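Local atomic coordinates of aspartokinase 1, chloroplastic (Arabidopsis thaliana, PDB entry 2CDQ), a protein that catalyses ATP-dependent phosphorylation of L-aspartate to 4-phospho-L-aspartate, the first step of lysine, threonine, methionine and isoleucine synthesis, with lysine and S-adenosylmethionine as allosteric effectors. Residues Ile249-Asp254 against Gln289-Gln294; Val258-Pro263 against Thr270-Leu275; Tyr274-Glu279 against Lys323-Thr328; Ser330-Ile335 against Ile423-Asn428; Ser433-Arg438 against Lys480-Ser485. All blocks are in the same frame, centred on the assembly; numbering follows the deposited sequence.

Followed from the N terminus, contact 1 is the first to open: strand 248-253 meets the chain entering helix 293-302 and closes a loop of 34 residues. Contact 2 is nested inside that loop, where a short turn is shut just before strand 274-276. Contact 3 starts on Tyr274 and Leu275, which it shares with contact 2, and crosses contact 1 by reaching forward to 323-328. Contact 4 follows in series, spanning 87 residues to join strand 332-339 to strand 420-427. Contact 5 then pairs the two helices packed beside that sheet. Contacts 2 and 3 both touch contact 4, Glu279 bonding Thr333, so the kinase domain is tied to the regulatory region.

Contact 1 (Ile249-Asp254 against Gln289-Gln294); sequences IQVWKD and QVLHPQ
Val251 and Lys253, on one side of strand 248-253, meet Val290 in the loop before helix 293-302, and these three residues account for most of the buried surface. Val251 and Val290 overlap flank to flank, running in opposite senses, with their CG1 methyls 3.9 Å apart. The second methyl of Val251, CG2, lies 4.0 Å from CD2 of Leu291, so one valine touches two successive loop residues. Lys253 lays its aliphatic part obliquely across Val290, CD standing 4.0 Å from Val290 CG1. A bend at chi3 (80°) then turns its ammonium group toward Gln289, where NZ stops 3.6 Å from Gln289 N. Asp234 of helix 232-244 touches both valines and accepts from Leu291 N. The side chain of Val251 also lies about 4 Å from that of Lys32, an ATP-binding residue by similarity, which puts the contact beside the probable nucleotide site of the amino acid kinase domain. Since Lys253 NZ and Gln289 N are both nitrogens with protons to donate, their proximity adds no bond; cohesion here comes from methyl and methylene packing, with the lysine charge carried past the valines toward the backbone of Gln289.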
# COMPACT_ATOMS: atom_id res chain seq x y z
N ILE A 249 34.37 -3.07 -5.31
CA ILE A 249 34.17 -1.68 -4.91
C ILE A 249 34.07 -1.63 -3.38
O ILE A 249 33.27 -2.35 -2.79
CB ILE A 249 32.90 -1.07 -5.56
CG1 ILE A 249 33.01 -1.13 -7.08
CG2 ILE A 249 32.70 0.38 -5.10
CD1 ILE A 249 31.70 -1.40 -7.79
N GLN A 250 34.92 -0.81 -2.77
CA GLN A 250 34.99 -0.71 -1.31
C GLN A 250 34.37 0.58 -0.81
O GLN A 250 34.67 1.65 -1.33
CB GLN A 250 36.45 -0.76 -0.85
CG GLN A 250 37.11 -2.13 -0.97
CD GLN A 250 38.55 -2.15 -0.46
OE1 GLN A 250 39.04 -1.16 0.11
NE2 GLN A 250 39.22 -3.28 -0.65
N VAL A 251 33.50 0.47 0.18
CA VAL A 251 32.91 1.64 0.83
C VAL A 251 33.38 1.67 2.28
O VAL A 251 33.17 0.71 3.03
CB VAL A 251 31.36 1.62 0.73
CG1 VAL A 251 30.71 2.59 1.70
CG2 VAL A 251 30.92 1.94 -0.70
N TRP A 252 34.02 2.77 2.67
CA TRP A 252 34.61 2.87 4.01
C TRP A 252 33.71 3.55 5.06
O TRP A 252 33.05 4.55 4.78
CB TRP A 252 35.98 3.53 3.92
CG TRP A 252 37.01 2.64 3.27
CD1 TRP A 252 37.25 2.51 1.93
CD2 TRP A 252 37.91 1.74 3.92
NE1 TRP A 252 38.24 1.58 1.71
CE2 TRP A 252 38.66 1.10 2.92
CE3 TRP A 252 38.15 1.41 5.26
CZ2 TRP A 252 39.65 0.15 3.22
CZ3 TRP A 252 39.12 0.47 5.55
CH2 TRP A 252 39.86 -0.15 4.53
N LYS A 253 33.71 2.96 6.25
CA LYS A 253 32.95 3.46 7.40
C LYS A 253 33.80 3.38 8.68
O LYS A 253 34.93 2.90 8.65
CB LYS A 253 31.66 2.66 7.58
CG LYS A 253 30.55 2.99 6.58
CD LYS A 253 29.18 2.61 7.13
CE LYS A 253 28.65 3.67 8.10
NZ LYS A 253 27.42 3.22 8.81
N ASP A 254 33.24 3.83 9.81
CA ASP A 254 33.95 3.81 11.09
C ASP A 254 33.61 2.62 11.99
O ASP A 254 34.11 2.52 13.12
CB ASP A 254 33.71 5.13 11.84
CG ASP A 254 34.42 6.30 11.19
OD1 ASP A 254 35.50 6.10 10.60
OD2 ASP A 254 33.88 7.43 11.27
N GLN A 289 24.50 4.16 6.90
CA GLN A 289 24.13 5.39 6.20
C GLN A 289 24.82 5.44 4.84
O GLN A 289 25.38 6.47 4.45
CB GLN A 289 24.44 6.63 7.04
CG GLN A 289 23.31 7.06 7.98
CD GLN A 289 23.11 6.12 9.16
OE1 GLN A 289 21.98 5.87 9.57
NE2 GLN A 289 24.20 5.60 9.71
N VAL A 290 24.78 4.31 4.14
CA VAL A 290 25.51 4.15 2.88
C VAL A 290 24.72 3.36 1.83
O VAL A 290 23.72 2.71 2.14
CB VAL A 290 26.89 3.45 3.09
CG1 VAL A 290 27.88 4.37 3.79
CG2 VAL A 290 26.73 2.12 3.85
N LEU A 291 25.19 3.45 0.59
CA LEU A 291 24.70 2.61 -0.51
C LEU A 291 23.19 2.67 -0.70
O LEU A 291 22.47 1.68 -0.48
CB LEU A 291 25.20 1.17 -0.34
CG LEU A 291 26.71 0.97 -0.39
CD1 LEU A 291 27.11 -0.30 0.32
CD2 LEU A 291 27.21 0.97 -1.83
N HIS A 292 22.71 3.84 -1.11
CA HIS A 292 21.34 3.99 -1.58
C HIS A 292 21.14 2.97 -2.71
O HIS A 292 22.07 2.73 -3.48
CB HIS A 292 21.10 5.41 -2.07
CG HIS A 292 19.73 5.65 -2.61
ND1 HIS A 292 19.36 5.27 -3.89
CD2 HIS A 292 18.64 6.23 -2.06
CE1 HIS A 292 18.10 5.61 -4.09
NE2 HIS A 292 17.64 6.19 -3.00
N PRO A 293 19.94 2.36 -2.80
CA PRO A 293 19.70 1.32 -3.80
C PRO A 293 20.15 1.67 -5.21
O PRO A 293 20.67 0.81 -5.92
CB PRO A 293 18.18 1.15 -3.75
CG PRO A 293 17.84 1.48 -2.37
CD PRO A 293 18.75 2.60 -1.98
N GLN A 294 19.97 2.93 -5.59
CA GLN A 294 20.31 3.42 -6.92
C GLN A 294 21.81 3.42 -7.18
O GLN A 294 22.25 3.43 -8.33
CB GLN A 294 19.75 4.83 -7.08
CG GLN A 294 19.67 5.34 -8.50
CD GLN A 294 19.17 6.76 -8.55
OE1 GLN A 294 18.05 7.02 -9.00
NE2 GLN A 294 19.99 7.70 -8.06

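Contact 2 (Val258-Pro263 against Thr270-Leu275); sequences VLTCDP and TPVPYL
Val258 opens the contact through its backbone: its O accepts from Val272 N at 2.7 Å, and Val272 CB sits 3.3 Å from the same oxygen. On the side-chain level Val258 CG2 approaches Leu275 CD2 at 4.3 Å, and both side chains touch Leu283 of helix 277-287. Leu259 follows, with its CA 4.5 Å from that of Pro271. This is a single beta bridge, flanked on one side by the Val258-Val272 bond and on the other by a bond from Thr260, and it closes a short irregular loop in the amino acid kinase domain just before strand 274-276. Leu259 CD2 lies against the proline ring, 4.1 Å from Pro271 CD. At Thr260 the backbone N donates to Thr270 O at 2.8 Å. A chi1 of 53° sets Thr260 OG1 between its own N and carbonyl carbon, where it accepts from Thr270 N at 2.9 Å along a fairly straight path (165°). The same hydroxyl oxygen is also hydrogen-bonded to His479 NE2 of helix 468-483. The methyl of Thr260, CG2, crosses Val272 CG2 at an angle, 3.8 Å away.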
# COMPACT_ATOMS: atom_id res chain seq x y z
N VAL A 258 28.13 -3.56 7.93
CA VAL A 258 26.72 -3.44 8.27
C VAL A 258 26.49 -4.28 9.52
O VAL A 258 26.96 -5.42 9.61
CB VAL A 258 25.83 -3.92 7.11
CG1 VAL A 258 24.36 -3.94 7.52
CG2 VAL A 258 26.01 -3.03 5.89
N LEU A 259 25.77 -3.70 10.49
CA LEU A 259 25.57 -4.35 11.78
C LEU A 259 24.15 -4.86 11.94
O LEU A 259 23.28 -4.54 11.15
CB LEU A 259 25.94 -3.40 12.91
CG LEU A 259 27.35 -2.82 12.82
CD1 LEU A 259 27.46 -1.55 13.62
CD2 LEU A 259 28.39 -3.83 13.28
N THR A 260 23.93 -5.66 12.98
CA THR A 260 22.62 -6.27 13.22
C THR A 260 21.58 -5.25 13.65
O THR A 260 20.38 -5.54 13.67
CB THR A 260 22.69 -7.42 14.24
OG1 THR A 260 23.34 -6.96 15.43
CG2 THR A 260 23.47 -8.59 13.69
N CYS A 261 22.04 -4.05 14.03
CA CYS A 261 21.19 -2.88 14.27
C CYS A 261 22.10 -1.66 14.42
O CYS A 261 23.32 -1.78 14.27
CB CYS A 261 20.32 -3.05 15.52
SG CYS A 261 21.22 -3.05 17.09
N ASP A 262 21.51 -0.50 14.71
CA ASP A 262 22.29 0.72 14.92
C ASP A 262 22.87 0.76 16.34
O ASP A 262 22.13 0.79 17.32
CB ASP A 262 21.44 1.95 14.60
CG ASP A 262 22.17 3.26 14.84
OD1 ASP A 262 21.48 4.30 14.96
OD2 ASP A 262 23.41 3.27 14.90
N PRO A 263 24.22 0.75 16.47
CA PRO A 263 24.91 0.76 17.76
C PRO A 263 24.60 1.99 18.62
O PRO A 263 24.74 1.93 19.84
CB PRO A 263 26.39 0.74 17.38
CG PRO A 263 26.43 1.20 15.97
CD PRO A 263 25.18 0.68 15.35
N THR A 270 26.13 -6.27 16.08
CA THR A 270 27.18 -7.20 15.65
C THR A 270 27.36 -7.12 14.13
O THR A 270 26.39 -6.85 13.42
CB THR A 270 26.83 -8.66 16.07
OG1 THR A 270 26.52 -8.69 17.47
CG2 THR A 270 27.97 -9.64 15.82
N PRO A 271 28.60 -7.32 13.63
CA PRO A 271 28.84 -7.36 12.18
C PRO A 271 27.98 -8.39 11.43
O PRO A 271 27.80 -9.51 11.92
CB PRO A 271 30.32 -7.74 12.08
CG PRO A 271 30.91 -7.30 13.34
CD PRO A 271 29.85 -7.48 14.39
N VAL A 272 27.47 -7.98 10.27
CA VAL A 272 26.77 -8.88 9.35
C VAL A 272 27.71 -9.21 8.18
O VAL A 272 27.76 -8.45 7.20
CB VAL A 272 25.43 -8.28 8.86
CG1 VAL A 272 24.76 -9.19 7.84
CG2 VAL A 272 24.48 -8.05 10.03
N PRO A 273 28.45 -10.33 8.28
CA PRO A 273 29.56 -10.68 7.37
C PRO A 273 29.19 -10.71 5.89
O PRO A 273 29.96 -10.23 5.06
CB PRO A 273 30.00 -12.07 7.84
CG PRO A 273 28.88 -12.58 8.69
CD PRO A 273 28.27 -11.37 9.31
N TYR A 274 28.02 -11.26 5.56
CA TYR A 274 27.62 -11.42 4.16
C TYR A 274 26.23 -10.86 3.91
O TYR A 274 25.31 -11.02 4.72
CB TYR A 274 27.67 -12.89 3.74
CG TYR A 274 28.97 -13.58 4.08
CD1 TYR A 274 29.06 -14.43 5.18
CD2 TYR A 274 30.11 -13.38 3.30
CE1 TYR A 274 30.25 -15.06 5.51
CE2 TYR A 274 31.31 -14.01 3.61
CZ TYR A 274 31.37 -14.84 4.72
OH TYR A 274 32.56 -15.47 5.03
N LEU A 275 26.08 -10.21 2.76
CA LEU A 275 24.83 -9.59 2.38
C LEU A 275 24.55 -9.79 0.89
O LEU A 275 25.47 -9.97 0.09
CB LEU A 275 24.88 -8.10 2.70
CG LEU A 275 23.68 -7.42 3.37
CD1 LEU A 275 23.34 -8.05 4.71
CD2 LEU A 275 23.99 -5.95 3.55

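Contact 3 (Tyr274-Glu279 against Lys323-Thr328); sequences YLTFDE and KTRDMT
Arg325 and Glu279 are brought together by two different side-chain courses. Arg325 has CG between its backbone N and carbonyl carbon (chi1 70°), then runs fully extended to NE, while Glu279 sets CG beside its own N (chi1 -68°) and continues extended beyond it. The two chains meet roughly perpendicular, yet their flat ends are nearly coplanar, 9° apart. The grip is side-on: NE donates to OE1 at 2.7 Å and NH2 of Arg325 to OE2 of Glu279 at 3.2 Å, both almost straight and both to syn lone pairs. The guanidinium is also held between two layers. Tyr274 O lies over one face, 3.4 Å above the plane and displaced from the centre of the group, and Met327 SD sits over the centre of the opposite face at 3.7 Å. Further back along the arginine, its CD meets Tyr274 CB at 3.8 Å and its CG meets Thr276 OG1 at 3.6 Å. At the Phe277 end, Lys323 N approaches the edge of the ring, 3.6 Å from CD1. Glu279 OE2 has a further hydrogen bond to Thr333 OG1 of strand 332-339, so the carboxylate links the kinase domain to the next sheet. Thr276 is the N-cap of helix 277-287. Its N donates weakly to Glu279 OE1 while its own hydroxyl makes no capping bond, so only one half of a capping box is present, at the turn from strand 274-276 into the helix.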
# COMPACT_ATOMS: atom_id res chain seq x y z
N TYR A 274 28.02 -11.26 5.56
CA TYR A 274 27.62 -11.42 4.16
C TYR A 274 26.23 -10.86 3.91
O TYR A 274 25.31 -11.02 4.72
CB TYR A 274 27.67 -12.89 3.74
CG TYR A 274 28.97 -13.58 4.08
CD1 TYR A 274 29.06 -14.43 5.18
CD2 TYR A 274 30.11 -13.38 3.30
CE1 TYR A 274 30.25 -15.06 5.51
CE2 TYR A 274 31.31 -14.01 3.61
CZ TYR A 274 31.37 -14.84 4.72
OH TYR A 274 32.56 -15.47 5.03
N LEU A 275 26.08 -10.21 2.76
CA LEU A 275 24.83 -9.59 2.38
C LEU A 275 24.55 -9.79 0.89
O LEU A 275 25.47 -9.97 0.09
CB LEU A 275 24.88 -8.10 2.70
CG LEU A 275 23.68 -7.42 3.37
CD1 LEU A 275 23.34 -8.05 4.71
CD2 LEU A 275 23.99 -5.95 3.55
N THR A 276 23.27 -9.77 0.54
CA THR A 276 22.84 -9.90 -0.84
C THR A 276 22.51 -8.50 -1.37
O THR A 276 22.05 -7.65 -0.62
CB THR A 276 21.60 -10.82 -0.91
OG1 THR A 276 22.00 -12.16 -0.60
CG2 THR A 276 20.95 -10.81 -2.28
N PHE A 277 22.77 -8.26 -2.66
CA PHE A 277 22.39 -6.98 -3.28
C PHE A 277 20.93 -6.60 -3.03
O PHE A 277 20.60 -5.42 -2.93
CB PHE A 277 22.68 -6.99 -4.78
CG PHE A 277 24.10 -6.64 -5.13
CD1 PHE A 277 24.96 -7.61 -5.62
CD2 PHE A 277 24.57 -5.34 -4.98
CE1 PHE A 277 26.28 -7.30 -5.95
CE2 PHE A 277 25.88 -5.01 -5.30
CZ PHE A 277 26.74 -5.99 -5.79
N ASP A 278 20.06 -7.62 -2.96
CA ASP A 278 18.64 -7.42 -2.63
C ASP A 278 18.46 -7.07 -1.16
O ASP A 278 17.66 -6.20 -0.82
CB ASP A 278 17.82 -8.67 -2.96
CG ASP A 278 17.50 -8.79 -4.44
OD1 ASP A 278 17.42 -9.94 -4.94
OD2 ASP A 278 17.34 -7.75 -5.12
N GLU A 279 19.20 -7.75 -0.30
CA GLU A 279 19.15 -7.47 1.12
C GLU A 279 19.65 -6.06 1.35
O GLU A 279 19.00 -5.27 2.05
CB GLU A 279 19.98 -8.49 1.90
CG GLU A 279 19.41 -9.89 1.88
CD GLU A 279 20.17 -10.84 2.79
OE1 GLU A 279 21.33 -11.20 2.45
OE2 GLU A 279 19.60 -11.23 3.84
N LYS A 323 25.79 -11.05 -5.28
CA LYS A 323 24.54 -11.47 -5.93
C LYS A 323 23.77 -12.47 -5.05
O LYS A 323 22.58 -12.28 -4.78
CB LYS A 323 24.86 -12.11 -7.29
CG LYS A 323 23.65 -12.41 -8.19
CD LYS A 323 23.36 -11.25 -9.15
CE LYS A 323 23.04 -11.74 -10.57
NZ LYS A 323 21.77 -12.52 -10.68
N THR A 324 24.47 -13.51 -4.61
CA THR A 324 23.89 -14.56 -3.77
C THR A 324 24.84 -14.93 -2.63
O THR A 324 26.03 -14.60 -2.66
CB THR A 324 23.58 -15.83 -4.61
OG1 THR A 324 24.69 -16.14 -5.46
CG2 THR A 324 22.33 -15.63 -5.46
N ARG A 325 24.30 -15.62 -1.62
CA ARG A 325 25.09 -16.05 -0.46
C ARG A 325 24.51 -17.31 0.18
O ARG A 325 23.34 -17.65 -0.04
CB ARG A 325 25.21 -14.91 0.58
CG ARG A 325 23.92 -14.56 1.35
CD ARG A 325 24.19 -13.50 2.41
NE ARG A 325 23.02 -13.19 3.24
CZ ARG A 325 22.75 -13.74 4.42
NH1 ARG A 325 23.55 -14.66 4.94
NH2 ARG A 325 21.66 -13.37 5.10
N ASP A 326 25.33 -18.00 0.96
CA ASP A 326 24.93 -19.22 1.66
C ASP A 326 23.90 -18.90 2.74
O ASP A 326 24.22 -18.30 3.77
CB ASP A 326 26.17 -19.92 2.25
CG ASP A 326 25.83 -21.18 3.03
OD1 ASP A 326 24.72 -21.75 2.85
OD2 ASP A 326 26.68 -21.62 3.84
N MET A 327 22.66 -19.30 2.50
CA MET A 327 21.55 -18.93 3.37
C MET A 327 21.30 -19.93 4.50
O MET A 327 20.49 -19.67 5.38
CB MET A 327 20.28 -18.72 2.55
CG MET A 327 19.45 -17.52 3.00
SD MET A 327 20.23 -15.92 2.66
CE MET A 327 20.40 -16.01 0.87
N THR A 328 22.00 -21.06 4.47
CA THR A 328 22.02 -22.00 5.59
C THR A 328 22.39 -21.23 6.85
O THR A 328 23.23 -20.32 6.82
CB THR A 328 23.08 -23.11 5.38
OG1 THR A 328 23.02 -23.58 4.03
CG2 THR A 328 22.85 -24.28 6.33
O HOH W 1 20.51 -9.68 -5.09

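Contact 4 (Ser330-Ile335 against Ile423-Asn428); sequences SILTSI and ISLIGN
A classic beta bulge, Thr333 and Ser334 facing the single residue Ile426, marks the join between strand 332-339 and strand 420-427. These neighbouring antiparallel strands belong to a four-stranded sheet of the second ACT unit; the chain between them builds a separate four-stranded sheet, so the unit formed by the intervening chain is inserted between two adjacent strands of this sheet. The strand axes run 154° apart. At the bulge both amides converge on Ile426 O, Thr333 N at 2.7 Å and Ser334 N at 3.1 Å, each in the carbonyl plane. Ile426 N returns a bond to Ser334 O at 3.0 Å, completing a hydrogen-bonded pair. Past the bulge the register shifts by one, and Leu332 pairs with Gly427. Asn428 N then donates to Ile331 O at 2.8 Å. With CG anti to the backbone N (chi1 -179°), the Asn428 amide extends back alongside the 330-331 backbone, and ND2 donates to Ser330 O at 2.8 Å, with the acceptor in the amide plane. On the face carrying Leu332, Ile335 and Leu425, CD1 of Leu332 meets Leu425 CG at 4.1 Å, while Ile335 lies side by side with Leu425, its CG1 4.1 Å from Leu425 CD1. Phe482 and Phe483 of helix 468-483 cover this face. The hydroxyls of Thr333 and Ser334 find partners in the kinase domain, Glu279 and Leu259 O respectively. Both bulge amides are thus satisfied by one carbonyl, and both residues of the bulge can offer hydroxyls to the neighbouring domain.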
# COMPACT_ATOMS: atom_id res chain seq x y z
N SER A 330 21.02 -18.88 8.16
CA SER A 330 20.53 -17.50 8.12
C SER A 330 19.06 -17.40 8.50
O SER A 330 18.20 -17.99 7.83
CB SER A 330 20.77 -16.86 6.75
OG SER A 330 19.83 -15.83 6.50
N ILE A 331 18.77 -16.64 9.55
CA ILE A 331 17.40 -16.44 10.02
C ILE A 331 17.02 -14.96 9.95
O ILE A 331 16.29 -14.57 9.04
CB ILE A 331 17.17 -17.06 11.42
CG1 ILE A 331 17.43 -18.56 11.35
CG2 ILE A 331 15.76 -16.75 11.93
CD1 ILE A 331 16.88 -19.36 12.50
N LEU A 332 17.51 -14.15 10.88
CA LEU A 332 17.31 -12.70 10.78
C LEU A 332 18.64 -12.06 10.41
O LEU A 332 19.69 -12.52 10.85
CB LEU A 332 16.78 -12.11 12.08
CG LEU A 332 16.17 -10.70 12.03
CD1 LEU A 332 14.94 -10.61 11.11
CD2 LEU A 332 15.79 -10.25 13.43
N THR A 333 18.59 -11.02 9.59
CA THR A 333 19.82 -10.37 9.13
C THR A 333 20.15 -9.11 9.94
O THR A 333 21.27 -8.97 10.45
CB THR A 333 19.76 -10.02 7.64
OG1 THR A 333 19.20 -11.13 6.91
CG2 THR A 333 21.14 -9.72 7.11
N SER A 334 19.18 -8.21 10.05
CA SER A 334 19.35 -6.96 10.77
C SER A 334 17.99 -6.35 11.12
O SER A 334 16.97 -6.72 10.54
CB SER A 334 20.16 -5.97 9.94
OG SER A 334 20.30 -4.72 10.59
N ILE A 335 18.00 -5.43 12.09
CA ILE A 335 16.82 -4.70 12.54
C ILE A 335 17.05 -3.22 12.24
O ILE A 335 18.10 -2.68 12.60
CB ILE A 335 16.61 -4.88 14.05
CG1 ILE A 335 16.32 -6.36 14.37
CG2 ILE A 335 15.48 -3.97 14.55
CD1 ILE A 335 16.63 -6.78 15.80
N ILE A 423 9.87 -0.03 12.78
CA ILE A 423 10.86 -1.09 12.95
C ILE A 423 10.79 -1.98 11.72
O ILE A 423 9.73 -2.53 11.40
CB ILE A 423 10.64 -1.92 14.25
CG1 ILE A 423 10.86 -1.06 15.49
CG2 ILE A 423 11.55 -3.17 14.28
CD1 ILE A 423 10.21 -1.61 16.74
N SER A 424 11.90 -2.10 11.01
CA SER A 424 11.97 -2.99 9.86
C SER A 424 12.76 -4.24 10.21
O SER A 424 13.88 -4.15 10.70
CB SER A 424 12.60 -2.29 8.66
OG SER A 424 11.64 -1.55 7.92
N LEU A 425 12.15 -5.40 9.98
CA LEU A 425 12.84 -6.67 10.11
C LEU A 425 13.34 -7.15 8.75
O LEU A 425 12.55 -7.40 7.84
CB LEU A 425 11.91 -7.72 10.74
CG LEU A 425 11.99 -8.02 12.24
CD1 LEU A 425 12.50 -6.85 13.08
CD2 LEU A 425 10.64 -8.54 12.74
N ILE A 426 14.66 -7.26 8.63
CA ILE A 426 15.30 -7.75 7.41
C ILE A 426 15.81 -9.16 7.68
O ILE A 426 16.75 -9.35 8.47
CB ILE A 426 16.49 -6.86 6.98
CG1 ILE A 426 16.19 -5.36 7.18
CG2 ILE A 426 16.94 -7.20 5.56
CD1 ILE A 426 15.11 -4.77 6.29
N GLY A 427 15.19 -10.15 7.05
CA GLY A 427 15.56 -11.54 7.31
C GLY A 427 15.49 -12.49 6.13
O GLY A 427 15.46 -12.09 4.96
N ASN A 428 15.48 -13.78 6.47
CA ASN A 428 15.43 -14.84 5.49
C ASN A 428 13.99 -15.19 5.21
O ASN A 428 13.28 -15.70 6.07
CB ASN A 428 16.20 -16.06 6.00
CG ASN A 428 16.22 -17.21 5.00
OD1 ASN A 428 15.55 -17.18 3.96
ND2 ASN A 428 16.99 -18.24 5.32

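Contact 5 (Ser433-Arg438 against Lys480-Ser485); sequences SLILER and KSFFES
This is a helix-to-helix contact inside the second ACT unit, where Arg438 of helix 432-446 reaches the last turn of helix 468-483 and the Phe482 ring meets both Arg438 and Ile435. Arg438 leaves its helix with CG anti to the backbone N (chi1 -161°) and stays extended to NE. Two nitrogens then grip one acceptor side-on: NE and NH2 of Arg438 meet Ser481 O at 2.9 and 3.0 Å. The two bonds differ in direction, since NH2 lies on a lone pair in the carbonyl plane whereas NE stands 55° above that plane. Along the way the arginine passes over the Phe482 ring, its CD 4.1 Å from the centroid in a CH-pi contact. Ile435 O lies at the ring edge, 3.3 Å from Phe482 CZ, and Ile435 CG2 packs 4.2 Å from that CZ. The carbonyl near the C-terminal end of a helix probably carries extra negative potential, which would favour the guanidinium. On its outer side helix 432-446 packs against the second subunit, Leu436 touching Phe440 of that chain, and Phe482 touches Leu332 of the sheet. Two helices side by side, backed by an antiparallel four-stranded sheet, are the arrangement typical of an ACT domain.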
# COMPACT_ATOMS: atom_id res chain seq x y z
N SER A 433 7.43 -17.08 8.85
CA SER A 433 6.54 -17.42 9.97
C SER A 433 7.30 -17.57 11.29
O SER A 433 6.87 -17.04 12.31
CB SER A 433 5.74 -18.67 9.66
OG SER A 433 4.80 -18.42 8.64
N LEU A 434 8.42 -18.29 11.25
CA LEU A 434 9.28 -18.47 12.42
C LEU A 434 9.69 -17.12 13.02
O LEU A 434 9.52 -16.88 14.23
CB LEU A 434 10.52 -19.31 12.04
CG LEU A 434 11.82 -19.34 12.85
CD1 LEU A 434 11.64 -19.18 14.36
CD2 LEU A 434 12.56 -20.64 12.55
N ILE A 435 10.23 -16.27 12.16
CA ILE A 435 10.63 -14.90 12.48
C ILE A 435 9.46 -14.14 13.10
O ILE A 435 9.62 -13.47 14.12
CB ILE A 435 11.16 -14.18 11.21
CG1 ILE A 435 12.54 -14.73 10.84
CG2 ILE A 435 11.17 -12.67 11.37
CD1 ILE A 435 12.90 -14.51 9.38
N LEU A 436 8.28 -14.27 12.49
CA LEU A 436 7.11 -13.50 12.91
C LEU A 436 6.49 -13.97 14.21
O LEU A 436 6.07 -13.14 15.02
CB LEU A 436 6.07 -13.42 11.79
CG LEU A 436 6.10 -12.16 10.90
CD1 LEU A 436 7.29 -11.26 11.18
CD2 LEU A 436 6.06 -12.54 9.43
N GLU A 437 6.43 -15.29 14.41
CA GLU A 437 5.99 -15.84 15.69
C GLU A 437 6.84 -15.27 16.83
O GLU A 437 6.31 -14.78 17.83
CB GLU A 437 6.06 -17.38 15.71
CG GLU A 437 5.56 -17.98 17.04
CD GLU A 437 5.87 -19.46 17.24
OE1 GLU A 437 6.37 -20.12 16.30
OE2 GLU A 437 5.59 -19.97 18.34
N ARG A 438 8.16 -15.32 16.64
CA ARG A 438 9.10 -14.86 17.65
C ARG A 438 8.96 -13.36 17.91
O ARG A 438 8.83 -12.93 19.07
CB ARG A 438 10.53 -15.21 17.23
CG ARG A 438 11.52 -15.19 18.38
CD ARG A 438 12.83 -15.80 17.94
NE ARG A 438 13.81 -15.89 19.03
CZ ARG A 438 13.86 -16.88 19.92
NH1 ARG A 438 12.97 -17.87 19.89
NH2 ARG A 438 14.80 -16.87 20.85
N LYS A 480 17.80 -8.82 21.29
CA LYS A 480 18.09 -9.79 22.35
C LYS A 480 17.56 -11.18 22.01
O LYS A 480 18.22 -12.19 22.26
CB LYS A 480 17.51 -9.32 23.69
CG LYS A 480 18.33 -8.28 24.44
CD LYS A 480 17.52 -7.69 25.59
CE LYS A 480 18.29 -6.62 26.35
NZ LYS A 480 17.38 -5.78 27.19
N SER A 481 16.36 -11.22 21.43
CA SER A 481 15.65 -12.46 21.12
C SER A 481 16.21 -13.18 19.89
O SER A 481 16.17 -14.41 19.82
CB SER A 481 14.16 -12.16 20.92
OG SER A 481 13.38 -13.34 20.84
N PHE A 482 16.74 -12.41 18.94
CA PHE A 482 17.13 -12.95 17.64
C PHE A 482 18.63 -13.18 17.48
O PHE A 482 19.04 -14.11 16.79
CB PHE A 482 16.64 -12.04 16.51
CG PHE A 482 15.22 -12.32 16.08
CD1 PHE A 482 14.18 -11.50 16.50
CD2 PHE A 482 14.93 -13.39 15.24
CE1 PHE A 482 12.86 -11.75 16.11
CE2 PHE A 482 13.63 -13.65 14.84
CZ PHE A 482 12.59 -12.83 15.28
N PHE A 483 19.43 -12.33 18.11
CA PHE A 483 20.88 -12.37 17.92
C PHE A 483 21.65 -12.72 19.19
O PHE A 483 22.85 -12.96 19.14
CB PHE A 483 21.36 -11.03 17.36
CG PHE A 483 20.76 -10.68 16.03
CD1 PHE A 483 19.77 -9.71 15.93
CD2 PHE A 483 21.18 -11.33 14.87
CE1 PHE A 483 19.21 -9.39 14.70
CE2 PHE A 483 20.63 -11.01 13.63
CZ PHE A 483 19.64 -10.04 13.55
N GLU A 484 20.95 -12.74 20.32
CA GLU A 484 21.61 -13.02 21.59
C GLU A 484 21.11 -14.30 22.26
O GLU A 484 21.63 -14.71 23.30
CB GLU A 484 21.49 -11.82 22.54
CG GLU A 484 22.25 -10.58 22.07
CD GLU A 484 22.03 -9.38 22.98
OE1 GLU A 484 22.38 -9.47 24.17
OE2 GLU A 484 21.53 -8.35 22.49
N SER A 485 20.10 -14.93 21.66
CA SER A 485 19.52 -16.17 22.21
C SER A 485 20.20 -17.44 21.68
O SER A 485 19.61 -18.52 21.67
CB SER A 485 18.01 -16.22 21.92
OG SER A 485 17.35 -15.10 22.49